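Local coordinates for lipoprotein (Streptococcus pneumoniae serotype 4, PDB 6JF1), which binds L-methionine as the substrate-binding lipoprotein of an ABC importer and probably delivers it to the membrane transporter, at residues I135-D140 and Y149-A154. Residues are numbered along the deposited sequence; the frame is centred on the assembly and turned at random.
Sequences IAVPND and YLLQSA. With ZN (zinc ion), chain G.
Of residues 149-154, Leu-151 alone reaches segment 135-140, and its CD1 methyl does the touching. That methyl meets CG2 of Ile-135 at 4.1 Å, the two side chains coming tip to tip. It also lies 4.2 Å from CG1 of Val-137. Ile-135 and Val-137 are two apart on the strand and both point toward the helix, while Ala-136 between them points away. In Ile-135 a chi1 of -56° sets CG1 beside the backbone N and leaves CG2 anti to it, facing Leu-151. All three residues are buried, and no hydrogen bond crosses the contact. The backbones stay well apart, with CA of Ile-135 9.4 Å from CA of Leu-151. Ile-181 of the neighbouring parallel strand 180-184 touches both Val-137 and Leu-151 and extends the apolar layer.

Strand 134-138, helix 141-153 and the parallel strand 180-184 form a beta-alpha-beta crossover, as in the lobes of periplasmic binding proteins. The first strand runs through a short turn into the helix, which packs back on the sheet. Asp-140 is the N-cap of that helix. Its side chain caps a backbone N there, and OD2 is hydrogen-bonded to ND2 of Asn-143, a residue of the methionine pocket.

Away from the methyl cluster the segments diverge, and more polar, partly exposed groups take over. Just past the strand, the backbone O of Asn-139 binds a zinc ion at 2.3 Å. The oxygens of water 1 and water 2 lie 2.4 and 2.0 Å from the zinc, and OE1 of Glu-144 and of Glu-183 also bind it. At the helix end, exposed Ser-153 turns its OG back to O of Leu-150 (3.1 Å). The hydroxyl sits 30° from the carbonyl plane, on the same face as Ala-154 N, which donates to that oxygen at 2.9 Å.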
loop_
_atom_site.group_PDB
_atom_site.type_symbol
_atom_site.label_atom_id
_atom_site.label_comp_id
_atom_site.label_asym_id
_atom_site.label_seq_id
_atom_site.Cartn_x
_atom_site.Cartn_y
_atom_site.Cartn_z
ATOM N N ILE A 135 -8.083 -18.584 0.995
ATOM C CA ILE A 135 -7.226 -17.451 1.223
ATOM C C ILE A 135 -7.595 -16.337 0.234
ATOM O O ILE A 135 -7.671 -16.561 -0.998
ATOM C CB ILE A 135 -5.754 -17.884 1.087
ATOM C CG1 ILE A 135 -5.444 -19.048 2.028
ATOM C CG2 ILE A 135 -4.807 -16.701 1.313
ATOM C CD1 ILE A 135 -3.977 -19.314 2.163
ATOM N N ALA A 136 -7.821 -15.142 0.788
ATOM C CA ALA A 136 -8.087 -13.910 0.003
ATOM C C ALA A 136 -6.773 -13.177 -0.277
ATOM O O ALA A 136 -5.921 -13.071 0.611
ATOM C CB ALA A 136 -9.012 -13.007 0.779
ATOM N N VAL A 137 -6.637 -12.678 -1.498
ATOM C CA VAL A 137 -5.469 -11.899 -1.913
ATOM C C VAL A 137 -5.949 -10.675 -2.716
ATOM O O VAL A 137 -7.050 -10.683 -3.257
ATOM C CB VAL A 137 -4.473 -12.749 -2.740
ATOM C CG1 VAL A 137 -3.929 -13.933 -1.943
ATOM C CG2 VAL A 137 -5.056 -13.202 -4.085
ATOM N N PRO A 138 -5.136 -9.606 -2.783
ATOM C CA PRO A 138 -5.499 -8.464 -3.625
ATOM C C PRO A 138 -5.602 -8.868 -5.111
ATOM O O PRO A 138 -4.992 -9.839 -5.559
ATOM C CB PRO A 138 -4.380 -7.431 -3.435
ATOM C CG PRO A 138 -3.691 -7.841 -2.146
ATOM C CD PRO A 138 -3.846 -9.348 -2.082
ATOM N N ASN A 139 -6.348 -8.114 -5.887
ATOM C CA ASN A 139 -6.653 -8.534 -7.252
ATOM C C ASN A 139 -5.988 -7.580 -8.254
ATOM O O ASN A 139 -6.147 -7.757 -9.433
ATOM C CB ASN A 139 -8.171 -8.594 -7.477
ATOM C CG ASN A 139 -8.872 -7.243 -7.398
ATOM O OD1 ASN A 139 -8.243 -6.210 -7.191
ATOM N ND2 ASN A 139 -10.190 -7.219 -7.561
ATOM N N ASP A 140 -5.275 -6.532 -7.832
ATOM C CA ASP A 140 -4.543 -5.717 -8.855
ATOM C C ASP A 140 -3.223 -6.431 -9.186
ATOM O O ASP A 140 -2.627 -7.026 -8.304
ATOM C CB ASP A 140 -4.332 -4.287 -8.334
ATOM C CG ASP A 140 -3.482 -4.328 -7.070
ATOM O OD1 ASP A 140 -4.033 -4.771 -6.008
ATOM O OD2 ASP A 140 -2.245 -4.011 -7.181
ATOM N N TYR A 149 3.549 -14.802 -4.550
ATOM C CA TYR A 149 4.908 -15.178 -4.180
ATOM C C TYR A 149 5.035 -15.369 -2.658
ATOM O O TYR A 149 5.813 -16.210 -2.204
ATOM C CB TYR A 149 5.915 -14.162 -4.707
ATOM C CG TYR A 149 6.219 -14.307 -6.173
ATOM C CD1 TYR A 149 7.004 -15.363 -6.634
ATOM C CD2 TYR A 149 5.773 -13.370 -7.097
ATOM C CE1 TYR A 149 7.327 -15.496 -7.981
ATOM C CE2 TYR A 149 6.074 -13.496 -8.445
ATOM C CZ TYR A 149 6.851 -14.560 -8.885
ATOM O OH TYR A 149 7.181 -14.660 -10.202
ATOM N N LEU A 150 4.300 -14.572 -1.888
ATOM C CA LEU A 150 4.255 -14.687 -0.427
ATOM C C LEU A 150 3.701 -16.056 -0.017
ATOM O O LEU A 150 4.238 -16.711 0.898
ATOM C CB LEU A 150 3.362 -13.594 0.179
ATOM C CG LEU A 150 3.397 -13.553 1.711
ATOM C CD1 LEU A 150 4.612 -12.781 2.177
ATOM C CD2 LEU A 150 2.147 -12.949 2.311
ATOM N N LEU A 151 2.610 -16.464 -0.661
ATOM C CA LEU A 151 2.003 -17.733 -0.319
ATOM C C LEU A 151 2.997 -18.850 -0.689
ATOM O O LEU A 151 3.103 -19.836 0.028
ATOM C CB LEU A 151 0.672 -17.898 -1.068
ATOM C CG LEU A 151 -0.498 -17.014 -0.627
ATOM C CD1 LEU A 151 -1.796 -17.540 -1.263
ATOM C CD2 LEU A 151 -0.620 -16.988 0.902
ATOM N N GLN A 152 3.767 -18.658 -1.754
ATOM C CA GLN A 152 4.740 -19.655 -2.133
ATOM C C GLN A 152 5.870 -19.700 -1.099
ATOM O O GLN A 152 6.202 -20.756 -0.605
ATOM C CB GLN A 152 5.271 -19.411 -3.542
ATOM C CG GLN A 152 6.468 -20.297 -3.862
ATOM C CD GLN A 152 6.895 -20.187 -5.301
ATOM O OE1 GLN A 152 6.592 -21.064 -6.124
ATOM N NE2 GLN A 152 7.572 -19.094 -5.621
ATOM N N SER A 153 6.477 -18.563 -0.772
ATOM C CA SER A 153 7.535 -18.559 0.235
ATOM C C SER A 153 7.011 -19.101 1.590
ATOM O O SER A 153 7.788 -19.675 2.347
ATOM C CB SER A 153 8.174 -17.182 0.328
ATOM O OG SER A 153 7.357 -16.330 1.101
ATOM N N ALA A 154 5.709 -18.986 1.900
ATOM C CA ALA A 154 5.143 -19.562 3.157
ATOM C C ALA A 154 4.942 -21.087 3.045
ATOM O O ALA A 154 4.387 -21.723 3.948
ATOM C CB ALA A 154 3.838 -18.869 3.529
HETATM ZN ZN ZN G . -6.363 -9.775 -10.594
HETATM O O HOH W 1 -5.734 -11.331 -12.349
HETATM O O HOH W 2 -4.758 -9.343 -11.724
#